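Local structure of ribokinase (Cryptococcus neoformans var. grubii serotype A, 6CW5) at residues A[281-289]-A[301-309]. The protein probably catalyses the magnesium- and ATP-dependent phosphorylation of D-ribose at O-5, giving D-ribose 5-phosphate and ADP. Numbering follows the deposited sequence.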
loop_
_atom_site.group_PDB
_atom_site.type_symbol
_atom_site.label_atom_id
_atom_site.label_comp_id
_atom_site.label_asym_id
_atom_site.label_seq_id
_atom_site.Cartn_x
_atom_site.Cartn_y
_atom_site.Cartn_z
ATOM N N ASP A 281 16.795 -17.419 0.300
ATOM C CA ASP A 281 16.949 -16.122 0.960
ATOM C C ASP A 281 18.419 -15.785 1.168
ATOM O O ASP A 281 18.838 -14.637 0.976
ATOM C CB ASP A 281 16.210 -16.122 2.300
ATOM C CG ASP A 281 14.710 -16.235 2.125
ATOM O OD1 ASP A 281 14.223 -15.869 1.038
ATOM O OD2 ASP A 281 14.025 -16.697 3.043
ATOM N N CYS A 282 19.212 -16.773 1.578
ATOM C CA CYS A 282 20.655 -16.572 1.657
ATOM C C CYS A 282 21.202 -16.071 0.327
ATOM O O CYS A 282 21.903 -15.055 0.266
ATOM C CB CYS A 282 21.337 -17.875 2.060
ATOM S SG CYS A 282 23.097 -17.684 2.316
ATOM N N PHE A 283 20.873 -16.768 -0.759
ATOM C CA PHE A 283 21.350 -16.349 -2.070
ATOM C C PHE A 283 20.986 -14.893 -2.356
ATOM O O PHE A 283 21.837 -14.096 -2.770
ATOM C CB PHE A 283 20.784 -17.276 -3.149
ATOM C CG PHE A 283 21.253 -16.933 -4.525
ATOM C CD1 PHE A 283 22.422 -17.478 -5.018
ATOM C CD2 PHE A 283 20.535 -16.056 -5.322
ATOM C CE1 PHE A 283 22.866 -17.153 -6.295
ATOM C CE2 PHE A 283 20.979 -15.724 -6.581
ATOM C CZ PHE A 283 22.143 -16.283 -7.068
ATOM N N ALA A 284 19.726 -14.520 -2.112
ATOM C CA ALA A 284 19.274 -13.169 -2.438
ATOM C C ALA A 284 20.067 -12.109 -1.679
ATOM O O ALA A 284 20.484 -11.096 -2.252
ATOM C CB ALA A 284 17.785 -13.033 -2.123
ATOM N N GLY A 285 20.249 -12.298 -0.371
ATOM C CA GLY A 285 21.010 -11.319 0.391
ATOM C C GLY A 285 22.475 -11.247 -0.024
ATOM O O GLY A 285 23.048 -10.161 -0.128
ATOM N N TYR A 286 23.105 -12.401 -0.272
ATOM C CA TYR A 286 24.475 -12.377 -0.777
ATOM C C TYR A 286 24.551 -11.744 -2.163
ATOM O O TYR A 286 25.537 -11.062 -2.472
ATOM C CB TYR A 286 25.075 -13.791 -0.804
ATOM C CG TYR A 286 25.940 -14.057 0.407
ATOM C CD1 TYR A 286 27.326 -13.905 0.339
ATOM C CD2 TYR A 286 25.366 -14.405 1.634
ATOM C CE1 TYR A 286 28.128 -14.114 1.461
ATOM C CE2 TYR A 286 26.164 -14.618 2.768
ATOM C CZ TYR A 286 27.542 -14.470 2.666
ATOM O OH TYR A 286 28.350 -14.662 3.765
ATOM N N PHE A 287 23.530 -11.946 -3.002
ATOM C CA PHE A 287 23.539 -11.307 -4.314
ATOM C C PHE A 287 23.476 -9.794 -4.187
ATOM O O PHE A 287 24.231 -9.076 -4.842
ATOM C CB PHE A 287 22.384 -11.833 -5.157
ATOM C CG PHE A 287 22.248 -11.149 -6.496
ATOM C CD1 PHE A 287 23.153 -11.411 -7.519
ATOM C CD2 PHE A 287 21.203 -10.263 -6.737
ATOM C CE1 PHE A 287 23.038 -10.799 -8.759
ATOM C CE2 PHE A 287 21.078 -9.638 -7.967
ATOM C CZ PHE A 287 21.999 -9.909 -8.986
ATOM N N VAL A 288 22.564 -9.292 -3.361
ATOM C CA VAL A 288 22.481 -7.853 -3.124
ATOM C C VAL A 288 23.774 -7.328 -2.511
ATOM O O VAL A 288 24.298 -6.289 -2.928
ATOM C CB VAL A 288 21.257 -7.539 -2.246
ATOM C CG1 VAL A 288 21.275 -6.079 -1.794
ATOM C CG2 VAL A 288 19.949 -7.859 -2.997
ATOM N N ALA A 289 24.334 -8.041 -1.529
ATOM C CA ALA A 289 25.612 -7.587 -0.990
ATOM C C ALA A 289 26.690 -7.572 -2.062
ATOM O O ALA A 289 27.593 -6.731 -2.018
ATOM C CB ALA A 289 26.065 -8.463 0.177
ATOM N N LEU A 301 28.161 -13.446 -8.085
ATOM C CA LEU A 301 27.412 -14.689 -8.210
ATOM C C LEU A 301 28.223 -15.873 -7.704
ATOM O O LEU A 301 27.679 -16.761 -7.041
ATOM C CB LEU A 301 26.990 -14.900 -9.667
ATOM C CG LEU A 301 25.854 -13.981 -10.113
ATOM C CD1 LEU A 301 25.544 -14.211 -11.573
ATOM C CD2 LEU A 301 24.618 -14.221 -9.267
ATOM N N LYS A 302 29.519 -15.913 -8.011
ATOM C CA LYS A 302 30.330 -17.028 -7.538
ATOM C C LYS A 302 30.341 -17.076 -6.011
ATOM O O LYS A 302 30.231 -18.154 -5.415
ATOM C CB LYS A 302 31.750 -16.923 -8.101
ATOM N N THR A 303 30.425 -15.908 -5.362
ATOM C CA THR A 303 30.402 -15.870 -3.899
ATOM C C THR A 303 29.064 -16.354 -3.357
ATOM O O THR A 303 29.024 -17.120 -2.385
ATOM C CB THR A 303 30.696 -14.453 -3.397
ATOM O OG1 THR A 303 31.945 -14.006 -3.931
ATOM C CG2 THR A 303 30.774 -14.421 -1.872
ATOM N N CYS A 304 27.960 -15.896 -3.959
ATOM C CA CYS A 304 26.631 -16.379 -3.581
ATOM C C CYS A 304 26.573 -17.893 -3.575
ATOM O O CYS A 304 26.025 -18.501 -2.649
ATOM C CB CYS A 304 25.560 -15.866 -4.547
ATOM S SG CYS A 304 25.290 -14.113 -4.549
ATOM N N LEU A 305 27.119 -18.517 -4.622
ATOM C CA LEU A 305 27.029 -19.966 -4.755
ATOM C C LEU A 305 27.739 -20.675 -3.611
ATOM O O LEU A 305 27.223 -21.660 -3.068
ATOM C CB LEU A 305 27.602 -20.395 -6.108
ATOM C CG LEU A 305 26.635 -19.996 -7.222
ATOM C CD1 LEU A 305 27.189 -20.321 -8.602
ATOM C CD2 LEU A 305 25.319 -20.702 -6.999
ATOM N N VAL A 306 28.918 -20.187 -3.228
ATOM C CA VAL A 306 29.630 -20.777 -2.096
ATOM C C VAL A 306 28.854 -20.565 -0.799
ATOM O O VAL A 306 28.762 -21.473 0.036
ATOM C CB VAL A 306 31.055 -20.204 -2.009
ATOM C CG1 VAL A 306 31.763 -20.719 -0.764
ATOM C CG2 VAL A 306 31.832 -20.572 -3.263
ATOM N N ALA A 307 28.263 -19.378 -0.621
ATOM C CA ALA A 307 27.587 -19.060 0.634
ATOM C C ALA A 307 26.347 -19.922 0.836
ATOM O O ALA A 307 26.201 -20.582 1.872
ATOM C CB ALA A 307 27.213 -17.579 0.672
ATOM N N CYS A 308 25.437 -19.929 -0.140
ATOM C CA CYS A 308 24.213 -20.703 0.027
ATOM C C CYS A 308 24.469 -22.207 0.008
ATOM O O CYS A 308 23.644 -22.970 0.525
ATOM C CB CYS A 308 23.187 -20.311 -1.040
ATOM S SG CYS A 308 23.494 -20.935 -2.701
ATOM N N GLY A 309 25.589 -22.653 -0.569
ATOM C CA GLY A 309 25.976 -24.046 -0.417
ATOM C C GLY A 309 26.286 -24.395 1.027
ATOM O O GLY A 309 25.855 -25.437 1.533
#
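The helices of 281-289 and 301-309 run roughly antiparallel, their axes 149° apart in direction and approaching to 8.7 Å; the CA atoms of Tyr286 and Cys304 are the nearest pair between them. That closeness asks for small residues on 301-309, and Cys304 and Ala307 meet it. Cys304 points toward the partner helix: its SG, anti to its own carbonyl carbon (chi1 -66°), lies 3.2 Å from Phe287 N, a backbone nitrogen already hydrogen-bonded to Phe283 O. The same sulfur stands above one face of the Phe283 ring, 4.5 Å from the centroid and offset toward the rim, a sulfur-aromatic contact. Phe283 reaches across as a knob into the hole formed by Leu301, Cys304, Leu305 and Cys308, and its CE1 comes within 3.5 Å of Cys304 CB. Ala307 serves Tyr286 instead: its methyl CB sits over the ring centre, 3.5 Å from the centroid and 3° off the normal, a CH-pi contact. Tyr286 OH is hydrogen-bonded to Pro322 O, which satisfies its polar end. In this PfkB-family kinase the first helix begins near the predicted proton acceptor Asp281, whose carboxylate makes a salt bridge to Lys51 and hydrogen bonds to Asn54 and Gln55, while the apolar flank of the pair packs against strands 242-246 and 252-255 of the large sheet. On that flank Leu301 lies alongside Phe287, pointing the same way, and its CD2 branch touches Phe287 CD1 at 3.6 Å; Trp191 meets the Phe287 ring edge-to-face. Cys282, short and apolar, points at the partner helix, its SG against Cys308 CA at 3.9 Å.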